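Local structure of glutamate--cysteine ligase GshA (Methylobacillus flagellatus KT, 3K1T) at residues K20-N25 with P224-D229; A173-N178 with S194-L199; E335-A340 with Y358-S363. The protein is a putative glutamate--cysteine ligase, which would probably join glutamate and cysteine into gamma-glutamylcysteine, the first step of glutathione synthesis. One frame throughout, in Å; residues are numbered along the deposited sequence.

Contact 1 (K20-N25 with P224-D229)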
loop_
_atom_site.group_PDB
_atom_site.type_symbol
_atom_site.label_atom_id
_atom_site.label_comp_id
_atom_site.label_asym_id
_atom_site.label_seq_id
_atom_site.Cartn_x
_atom_site.Cartn_y
_atom_site.Cartn_z
ATOM N N LYS A 20 -12.491 -18.492 13.505
ATOM C CA LYS A 20 -13.850 -18.007 13.732
ATOM C C LYS A 20 -13.871 -16.733 14.579
ATOM O O LYS A 20 -14.603 -15.807 14.255
ATOM C CB LYS A 20 -14.735 -19.076 14.399
ATOM C CG LYS A 20 -15.035 -20.235 13.483
ATOM C CD LYS A 20 -16.077 -21.206 14.061
ATOM C CE LYS A 20 -15.482 -22.301 14.909
ATOM N NZ LYS A 20 -16.589 -23.339 15.119
ATOM N N ARG A 21 -13.084 -16.690 15.655
ATOM C CA ARG A 21 -13.030 -15.485 16.491
ATOM C C ARG A 21 -12.517 -14.272 15.689
ATOM O O ARG A 21 -13.070 -13.164 15.812
ATOM C CB ARG A 21 -12.160 -15.719 17.743
ATOM C CG ARG A 21 -12.732 -16.745 18.742
ATOM C CD ARG A 21 -13.999 -16.300 19.498
ATOM N NE ARG A 21 -14.264 -17.327 20.505
ATOM C CZ ARG A 21 -14.831 -18.518 20.257
ATOM N NH1 ARG A 21 -15.253 -18.834 19.034
ATOM N NH2 ARG A 21 -14.964 -19.420 21.231
ATOM N N LEU A 22 -11.472 -14.470 14.865
ATOM C CA LEU A 22 -10.914 -13.379 14.047
ATOM C C LEU A 22 -11.950 -12.876 13.034
ATOM O O LEU A 22 -12.113 -11.658 12.832
ATOM C CB LEU A 22 -9.635 -13.814 13.304
ATOM C CG LEU A 22 -8.440 -14.271 14.136
ATOM C CD1 LEU A 22 -7.328 -14.812 13.162
ATOM C CD2 LEU A 22 -7.917 -13.132 15.045
ATOM N N LEU A 23 -12.656 -13.814 12.408
ATOM C CA LEU A 23 -13.617 -13.462 11.356
ATOM C C LEU A 23 -14.942 -12.922 11.930
ATOM O O LEU A 23 -15.729 -12.359 11.200
ATOM C CB LEU A 23 -13.878 -14.630 10.442
ATOM C CG LEU A 23 -12.613 -15.161 9.745
ATOM C CD1 LEU A 23 -12.918 -16.483 9.032
ATOM C CD2 LEU A 23 -11.975 -14.136 8.779
ATOM N N ASP A 24 -15.183 -13.085 13.213
ATOM C CA ASP A 24 -16.356 -12.464 13.843
ATOM C C ASP A 24 -15.987 -11.114 14.481
ATOM O O ASP A 24 -16.868 -10.454 15.076
ATOM C CB ASP A 24 -16.943 -13.408 14.912
ATOM C CG ASP A 24 -18.327 -12.949 15.461
ATOM O OD1 ASP A 24 -19.175 -12.440 14.703
ATOM O OD2 ASP A 24 -18.588 -13.137 16.666
ATOM N N ASN A 25 -14.701 -10.731 14.436
ATOM C CA ASN A 25 -14.230 -9.500 15.086
ATOM C C ASN A 25 -13.336 -8.669 14.162
ATOM O O ASN A 25 -12.517 -7.901 14.631
ATOM C CB ASN A 25 -13.443 -9.879 16.350
ATOM C CG ASN A 25 -14.344 -10.348 17.470
ATOM O OD1 ASN A 25 -15.057 -9.522 18.055
ATOM N ND2 ASN A 25 -14.373 -11.686 17.744
ATOM N N PRO A 224 -8.334 -11.340 25.177
ATOM C CA PRO A 224 -9.682 -10.978 25.635
ATOM C C PRO A 224 -10.484 -10.115 24.664
ATOM O O PRO A 224 -11.708 -10.180 24.707
ATOM C CB PRO A 224 -9.450 -10.224 26.957
ATOM C CG PRO A 224 -7.985 -10.213 27.183
ATOM C CD PRO A 224 -7.278 -10.886 26.114
ATOM N N LEU A 225 -9.818 -9.340 23.809
ATOM C CA LEU A 225 -10.484 -8.556 22.746
ATOM C C LEU A 225 -11.347 -9.469 21.876
ATOM O O LEU A 225 -12.472 -9.095 21.511
ATOM C CB LEU A 225 -9.456 -7.818 21.869
ATOM C CG LEU A 225 -9.976 -6.865 20.773
ATOM C CD1 LEU A 225 -10.547 -5.570 21.422
ATOM C CD2 LEU A 225 -8.904 -6.553 19.707
ATOM N N ILE A 226 -10.825 -10.652 21.538
ATOM C CA ILE A 226 -11.531 -11.561 20.628
ATOM C C ILE A 226 -12.074 -12.804 21.370
ATOM O O ILE A 226 -12.664 -13.653 20.749
ATOM C CB ILE A 226 -10.672 -11.994 19.400
ATOM C CG1 ILE A 226 -9.458 -12.838 19.828
ATOM C CG2 ILE A 226 -10.197 -10.748 18.588
ATOM C CD1 ILE A 226 -8.756 -13.611 18.710
ATOM N N ASP A 227 -11.890 -12.871 22.682
ATOM C CA ASP A 227 -12.317 -13.988 23.534
ATOM C C ASP A 227 -11.749 -15.351 23.114
ATOM O O ASP A 227 -12.497 -16.284 22.777
ATOM C CB ASP A 227 -13.851 -14.056 23.629
ATOM C CG ASP A 227 -14.325 -15.011 24.737
ATOM O OD1 ASP A 227 -13.618 -15.175 25.751
ATOM O OD2 ASP A 227 -15.431 -15.563 24.609
ATOM N N ILE A 228 -10.424 -15.470 23.143
ATOM C CA ILE A 228 -9.727 -16.715 22.800
ATOM C C ILE A 228 -8.777 -17.084 23.960
ATOM O O ILE A 228 -8.313 -16.195 24.691
ATOM C CB ILE A 228 -8.977 -16.562 21.461
ATOM C CG1 ILE A 228 -8.543 -17.902 20.852
ATOM C CG2 ILE A 228 -7.687 -15.708 21.644
ATOM C CD1 ILE A 228 -9.589 -18.631 20.054
ATOM N N ASP A 229 -8.521 -18.391 24.149
ATOM C CA ASP A 229 -7.487 -18.876 25.067
ATOM C C ASP A 229 -6.127 -18.307 24.573
ATOM O O ASP A 229 -5.734 -18.616 23.470
ATOM C CB ASP A 229 -7.464 -20.429 25.025
ATOM C CG ASP A 229 -6.428 -21.051 25.950
ATOM O OD1 ASP A 229 -5.630 -20.317 26.558
ATOM O OD2 ASP A 229 -6.397 -22.307 26.081
HETATM O O HOH W 1 -12.719 -19.016 22.821
HETATM O O HOH W 2 -15.812 -13.005 19.918
#
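Arg21 lays its aliphatic stem across the backbone of Ile226 and Asp227. Arg21 CD comes within 3.2 Å of Ile226 O. Beyond that, Arg21 NE donates to Asp227 O at 3.1 Å, with an N-H...O angle of 146°. The oxygen lies near the guanidinium plane, but NE sits above the carbonyl plane of Asp227. Arg21 CG, anti to the carbonyl carbon (chi1 -66°), rests on Ile228 CD1 at 3.9 Å. The bend at chi2 (-69°) then carries CD and NE to the turn. Water 1 adds a second link. It donates to Asp227 O and accepts a weak bond from Arg21 NH2. Arg21 was modelled in two conformers, and these contacts belong to one of them, so the link may not be permanent.

Each segment holds the last turn of a helix, 13-23 or 210-226, and the residues after it. The end at 224-226 is weakly bonded. It stops in a Schellman motif, with Asp227 at positive phi as its C-prime residue and Ile228 N bonded to Ala223 O.

On the inner side the contact is apolar. Leu22 CD2 meets Ile226 CD1 at 3.8 Å, and both side chains also touch Ile29 of helix 26-40. Helix 398-421 packs on Leu22 through Ala404 and Val407. Asn25, just before helix 26-40, turns its amide back to the end of helix 13-23, where Asn25 ND2 donates to Arg21 O at 2.8 Å. The same nitrogen donates to water 2, which makes a weak bond to Ile226 O. Asn25 CB rests on Ile226 CG2 at 4.0 Å.

Contact 2 (A173-N178 with S194-L199)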
loop_
_atom_site.group_PDB
_atom_site.type_symbol
_atom_site.label_atom_id
_atom_site.label_comp_id
_atom_site.label_asym_id
_atom_site.label_seq_id
_atom_site.Cartn_x
_atom_site.Cartn_y
_atom_site.Cartn_z
ATOM N N ALA A 173 20.068 8.663 5.754
ATOM C CA ALA A 173 19.845 7.609 6.708
ATOM C C ALA A 173 20.531 6.333 6.251
ATOM O O ALA A 173 20.945 6.213 5.096
ATOM C CB ALA A 173 18.338 7.371 6.865
ATOM N N ILE A 174 20.615 5.377 7.164
ATOM C CA ILE A 174 21.322 4.121 6.953
ATOM C C ILE A 174 20.387 2.973 7.304
ATOM O O ILE A 174 19.941 2.886 8.443
ATOM C CB ILE A 174 22.566 4.048 7.848
ATOM C CG1 ILE A 174 23.515 5.215 7.513
ATOM C CG2 ILE A 174 23.283 2.681 7.722
ATOM C CD1 ILE A 174 24.530 5.483 8.631
ATOM N N LEU A 175 20.106 2.100 6.346
ATOM C CA LEU A 175 19.270 0.936 6.576
ATOM C C LEU A 175 20.123 -0.280 6.809
ATOM O O LEU A 175 20.944 -0.649 5.970
ATOM C CB LEU A 175 18.314 0.690 5.392
ATOM C CG LEU A 175 17.376 -0.511 5.504
ATOM C CD1 LEU A 175 16.394 -0.338 6.688
ATOM C CD2 LEU A 175 16.561 -0.757 4.179
ATOM N N LEU A 176 19.981 -0.870 7.989
ATOM C CA LEU A 176 20.650 -2.118 8.298
ATOM C C LEU A 176 19.919 -3.335 7.745
ATOM O O LEU A 176 18.755 -3.581 8.083
ATOM C CB LEU A 176 20.787 -2.280 9.814
ATOM C CG LEU A 176 21.551 -1.193 10.539
ATOM C CD1 LEU A 176 21.337 -1.352 12.065
ATOM C CD2 LEU A 176 23.045 -1.249 10.123
ATOM N N ASN A 177 20.610 -4.124 6.922
ATOM C CA ASN A 177 20.178 -5.482 6.589
ATOM C C ASN A 177 21.173 -6.494 7.189
ATOM O O ASN A 177 21.349 -7.594 6.683
ATOM C CB ASN A 177 20.026 -5.659 5.080
ATOM C CG ASN A 177 19.201 -6.865 4.709
ATOM O OD1 ASN A 177 19.698 -7.802 4.062
ATOM N ND2 ASN A 177 17.927 -6.860 5.129
ATOM N N ASN A 178 21.804 -6.076 8.288
ATOM C CA ASN A 178 22.847 -6.815 9.024
ATOM C C ASN A 178 22.392 -6.707 10.494
ATOM O O ASN A 178 22.198 -5.591 10.996
ATOM C CB ASN A 178 24.172 -6.091 8.809
ATOM C CG ASN A 178 25.344 -6.730 9.530
ATOM O OD1 ASN A 178 25.219 -7.203 10.678
ATOM N ND2 ASN A 178 26.496 -6.759 8.855
ATOM N N SER A 194 20.765 8.708 11.013
ATOM C CA SER A 194 19.994 7.712 11.745
ATOM C C SER A 194 20.176 6.321 11.211
ATOM O O SER A 194 20.215 6.123 9.980
ATOM C CB SER A 194 18.513 8.056 11.684
ATOM O OG SER A 194 18.333 9.301 12.337
ATOM N N LEU A 195 20.325 5.365 12.123
ATOM C CA LEU A 195 20.287 3.977 11.762
ATOM C C LEU A 195 18.824 3.488 11.781
ATOM O O LEU A 195 18.022 3.949 12.619
ATOM C CB LEU A 195 21.110 3.128 12.723
ATOM C CG LEU A 195 22.634 3.360 12.779
ATOM C CD1 LEU A 195 23.207 2.499 13.906
ATOM C CD2 LEU A 195 23.320 3.009 11.454
ATOM N N ILE A 196 18.513 2.579 10.862
ATOM C CA ILE A 196 17.196 1.961 10.757
ATOM C C ILE A 196 17.374 0.449 10.776
ATOM O O ILE A 196 17.990 -0.117 9.881
ATOM C CB ILE A 196 16.460 2.357 9.459
ATOM C CG1 ILE A 196 16.334 3.887 9.341
ATOM C CG2 ILE A 196 15.069 1.620 9.394
ATOM C CD1 ILE A 196 16.050 4.423 7.933
ATOM N N PRO A 197 16.878 -0.233 11.810
ATOM C CA PRO A 197 16.282 0.262 13.040
ATOM C C PRO A 197 17.319 1.026 13.878
ATOM O O PRO A 197 18.515 0.828 13.686
ATOM C CB PRO A 197 15.860 -1.024 13.761
ATOM C CG PRO A 197 16.672 -2.085 13.193
ATOM C CD PRO A 197 17.013 -1.708 11.809
ATOM N N PRO A 198 16.866 1.892 14.811
ATOM C CA PRO A 198 17.852 2.710 15.479
ATOM C C PRO A 198 18.507 1.993 16.667
ATOM O O PRO A 198 18.140 2.245 17.812
ATOM C CB PRO A 198 17.047 3.936 15.918
ATOM C CG PRO A 198 15.669 3.409 16.147
ATOM C CD PRO A 198 15.489 2.372 15.045
ATOM N N LEU A 199 19.513 1.175 16.391
ATOM C CA LEU A 199 20.190 0.420 17.432
ATOM C C LEU A 199 21.285 1.284 18.073
ATOM O O LEU A 199 21.927 2.110 17.403
ATOM C CB LEU A 199 20.811 -0.846 16.856
ATOM C CG LEU A 199 19.917 -1.716 15.958
ATOM C CD1 LEU A 199 20.727 -2.916 15.466
ATOM C CD2 LEU A 199 18.648 -2.188 16.697
#
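Ile174 has CG2 anti to its backbone N, with CG1 at chi1 -60°, and this puts CG2 against Leu195 CD2 at 3.7 Å. The two side chains lie side by side and point the same way. They share one face of a parallel strand pair, 173-177 with 194-196, within a mixed sheet. Strand 97-102 pairs with 173-177 on its other edge.

The backbones are joined by three bonds. Ile174 N donates to Ser194 O, Ile196 N to Ile174 O, and Leu176 N to Ile196 O at 2.8 Å.

On the other face Ile196 fits between two neighbours. Ile196 CG2 meets Leu175 CD1 at 3.6 Å, and Ile196 CD1 meets Ala173 CB at 3.9 Å. Leu175 also reaches Leu122 of helix 109-124, and Ile196 touches Phe44.

After Ile196 the chain leaves the strand through a cis peptide bond to Pro197. Pro198 then centres an inverse gamma turn, and Leu199 comes back toward Leu176. Leu420 of helix 398-421 touches Pro197 and Leu199. The returning chain places Leu199 CD1 3.8 Å from Leu176 CD1.

Contact 3 (E335-A340 with Y358-S363). With SO4 (sulfate ion), chain B.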
loop_
_atom_site.group_PDB
_atom_site.type_symbol
_atom_site.label_atom_id
_atom_site.label_comp_id
_atom_site.label_asym_id
_atom_site.label_seq_id
_atom_site.Cartn_x
_atom_site.Cartn_y
_atom_site.Cartn_z
ATOM N N GLU A 335 2.140 -28.579 8.606
ATOM C CA GLU A 335 1.992 -28.274 7.185
ATOM C C GLU A 335 3.059 -29.057 6.397
ATOM O O GLU A 335 4.220 -29.112 6.817
ATOM C CB GLU A 335 2.130 -26.776 6.936
ATOM C CG GLU A 335 1.070 -25.948 7.629
ATOM C CD GLU A 335 1.039 -24.498 7.113
ATOM O OE1 GLU A 335 0.560 -24.278 5.979
ATOM O OE2 GLU A 335 1.536 -23.602 7.823
ATOM N N HIS A 336 2.652 -29.674 5.299
ATOM C CA HIS A 336 3.549 -30.406 4.436
ATOM C C HIS A 336 3.283 -30.059 2.970
ATOM O O HIS A 336 2.127 -29.964 2.521
ATOM C CB HIS A 336 3.327 -31.912 4.553
ATOM C CG HIS A 336 3.869 -32.536 5.793
ATOM N ND1 HIS A 336 3.297 -32.348 7.037
ATOM C CD2 HIS A 336 4.919 -33.376 5.977
ATOM C CE1 HIS A 336 3.969 -33.063 7.932
ATOM N NE2 HIS A 336 4.969 -33.680 7.319
ATOM N N LEU A 337 4.364 -29.954 2.213
ATOM C CA LEU A 337 4.303 -29.971 0.756
ATOM C C LEU A 337 4.718 -31.369 0.340
ATOM O O LEU A 337 5.900 -31.717 0.328
ATOM C CB LEU A 337 5.238 -28.908 0.148
ATOM C CG LEU A 337 5.121 -28.723 -1.375
ATOM C CD1 LEU A 337 3.831 -27.942 -1.708
ATOM C CD2 LEU A 337 6.426 -27.997 -1.912
ATOM N N LYS A 338 3.719 -32.191 0.045
ATOM C CA LYS A 338 3.903 -33.602 -0.197
ATOM C C LYS A 338 4.627 -34.210 0.996
ATOM O O LYS A 338 4.120 -34.118 2.085
ATOM C CB LYS A 338 4.588 -33.854 -1.547
ATOM C CG LYS A 338 4.391 -35.290 -2.046
ATOM C CD LYS A 338 4.752 -35.468 -3.514
ATOM C CE LYS A 338 4.639 -36.941 -3.899
ATOM N NZ LYS A 338 4.924 -37.141 -5.344
ATOM N N ASP A 339 5.821 -34.745 0.822
ATOM C CA ASP A 339 6.541 -35.361 1.942
ATOM C C ASP A 339 7.366 -34.389 2.796
ATOM O O ASP A 339 7.891 -34.790 3.819
ATOM C CB ASP A 339 7.463 -36.447 1.415
ATOM C CG ASP A 339 8.370 -35.949 0.308
ATOM O OD1 ASP A 339 7.881 -35.267 -0.627
ATOM O OD2 ASP A 339 9.579 -36.237 0.396
ATOM N N ALA A 340 7.475 -33.129 2.381
ATOM C CA ALA A 340 8.347 -32.174 3.072
ATOM C C ALA A 340 7.554 -31.329 4.062
ATOM O O ALA A 340 6.547 -30.732 3.688
ATOM C CB ALA A 340 9.046 -31.241 2.033
ATOM N N TYR A 358 6.924 -19.947 2.310
ATOM C CA TYR A 358 7.179 -21.107 3.160
ATOM C C TYR A 358 8.644 -21.549 3.125
ATOM O O TYR A 358 9.264 -21.560 2.062
ATOM C CB TYR A 358 6.350 -22.287 2.689
ATOM C CG TYR A 358 4.883 -22.254 3.077
ATOM C CD1 TYR A 358 4.490 -22.672 4.327
ATOM C CD2 TYR A 358 3.896 -21.845 2.169
ATOM C CE1 TYR A 358 3.145 -22.718 4.680
ATOM C CE2 TYR A 358 2.520 -21.894 2.529
ATOM C CZ TYR A 358 2.174 -22.332 3.782
ATOM O OH TYR A 358 0.830 -22.400 4.158
ATOM N N ARG A 359 9.149 -21.970 4.274
ATOM C CA ARG A 359 10.405 -22.718 4.351
ATOM C C ARG A 359 10.028 -24.198 4.252
ATOM O O ARG A 359 9.402 -24.731 5.167
ATOM C CB ARG A 359 11.119 -22.483 5.673
ATOM C CG ARG A 359 11.429 -21.004 6.015
ATOM C CD ARG A 359 12.144 -20.895 7.352
ATOM N NE ARG A 359 12.083 -19.527 7.888
ATOM C CZ ARG A 359 12.787 -18.489 7.427
ATOM N NH1 ARG A 359 13.680 -18.665 6.469
ATOM N NH2 ARG A 359 12.611 -17.267 7.944
ATOM N N VAL A 360 10.433 -24.827 3.156
ATOM C CA VAL A 360 10.129 -26.215 2.882
ATOM C C VAL A 360 11.389 -26.990 3.234
ATOM O O VAL A 360 12.438 -26.847 2.583
ATOM C CB VAL A 360 9.672 -26.431 1.406
ATOM C CG1 VAL A 360 9.366 -27.957 1.098
ATOM C CG2 VAL A 360 8.456 -25.559 1.034
ATOM N N HIS A 361 11.304 -27.760 4.302
ATOM C CA HIS A 361 12.460 -28.502 4.835
ATOM C C HIS A 361 13.099 -29.406 3.782
ATOM O O HIS A 361 12.405 -30.139 3.067
ATOM C CB HIS A 361 12.069 -29.391 6.035
ATOM C CG HIS A 361 11.667 -28.644 7.266
ATOM N ND1 HIS A 361 11.860 -29.159 8.530
ATOM C CD2 HIS A 361 11.010 -27.474 7.433
ATOM C CE1 HIS A 361 11.336 -28.341 9.418
ATOM N NE2 HIS A 361 10.858 -27.287 8.783
ATOM N N THR A 362 14.432 -29.358 3.697
ATOM C CA THR A 362 15.174 -30.284 2.833
ATOM C C THR A 362 15.391 -31.644 3.506
ATOM O O THR A 362 15.475 -32.640 2.826
ATOM C CB THR A 362 16.535 -29.703 2.378
ATOM O OG1 THR A 362 17.272 -29.336 3.531
ATOM C CG2 THR A 362 16.352 -28.454 1.528
ATOM N N SER A 363 15.492 -31.697 4.822
ATOM C CA SER A 363 15.549 -32.964 5.532
ATOM C C SER A 363 14.192 -33.663 5.497
ATOM O O SER A 363 13.147 -33.022 5.308
ATOM C CB SER A 363 15.964 -32.769 6.986
ATOM O OG SER A 363 17.289 -32.260 7.070
HETATM S S SO4 B . 14.247 -14.105 7.089
HETATM O O1 SO4 B . 14.013 -15.306 6.322
HETATM O O2 SO4 B . 13.167 -13.301 6.609
HETATM O O3 SO4 B . 14.113 -14.327 8.510
HETATM O O4 SO4 B . 15.565 -13.515 6.761
#
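This is a buried contact, mostly of side chains, between the hairpin of strands 335-337 and 340-349 and strand 352-361, which pairs with 340-349 in the same antiparallel sheet. They meet at two places: a polar one at Glu335 and an apolar one at Leu337 and Ala340. Tyr358 OH donates to Glu335 OE1 at 2.6 Å, a short bond. It uses the syn lone pair of OE1, on the side of the other carboxylate oxygen. The carboxylate lies at the edge of the ring, and the two planes stand 77° apart. With CG beside its backbone N (chi1 -62°) and the chain extended beyond, Glu335 brings its acid group to the phenol. Helix 398-421 adds Tyr405, weakly bonded to OE2, and Arg401 as a long, weak ion pair. Without the carboxylate, as with an alanine here, the Tyr358 hydroxyl is likely to lose its acceptor and the ring its hold at that end.

Leu337 to Ala340 form a type II' beta turn, the hairpin link from strand 335-337 to strand 340-349. Ala340 N donates to Leu337 O, and Leu337 N to Ala340 O at 2.7 Å. The turn sets Ala340 CB against Val360 CG1 at 3.4 Å, closer than usual for two carbons. Val360 CG1 stands anti to its backbone N (chi1 179°) and also meets Leu337 CD2 at 4.2 Å.

Arg359 extends away to a sulfate, probably from the crystallisation liquor. Arg359 NH2 donates to sulfate O1 at 2.9 Å and also pairs with Asp49. The sulfate is also bonded by Gly67, Ser47 and Asn63.

In the fold
Contacts 2 and 3 are buried, while contact 1 is only partly so and lies farthest from the centre of the chain. Contact 1 joins two helix ends with an arginine, an asparagine and two waters over an aliphatic inner side. Contact 2 joins neighbouring strands by backbone bonds and aliphatic side chains. In contact 3 the strands meet mainly through side chains, and a buried acid-phenol pair is its polar part. Contacts 2 and 3 belong to different sheets, on opposite sides of the chain's centre, with nearest atoms about 12 Å apart. Contact 2 is nested inside the loop that contact 1 closes; contact 3 follows later. Helix 398-421 touches residues of all three.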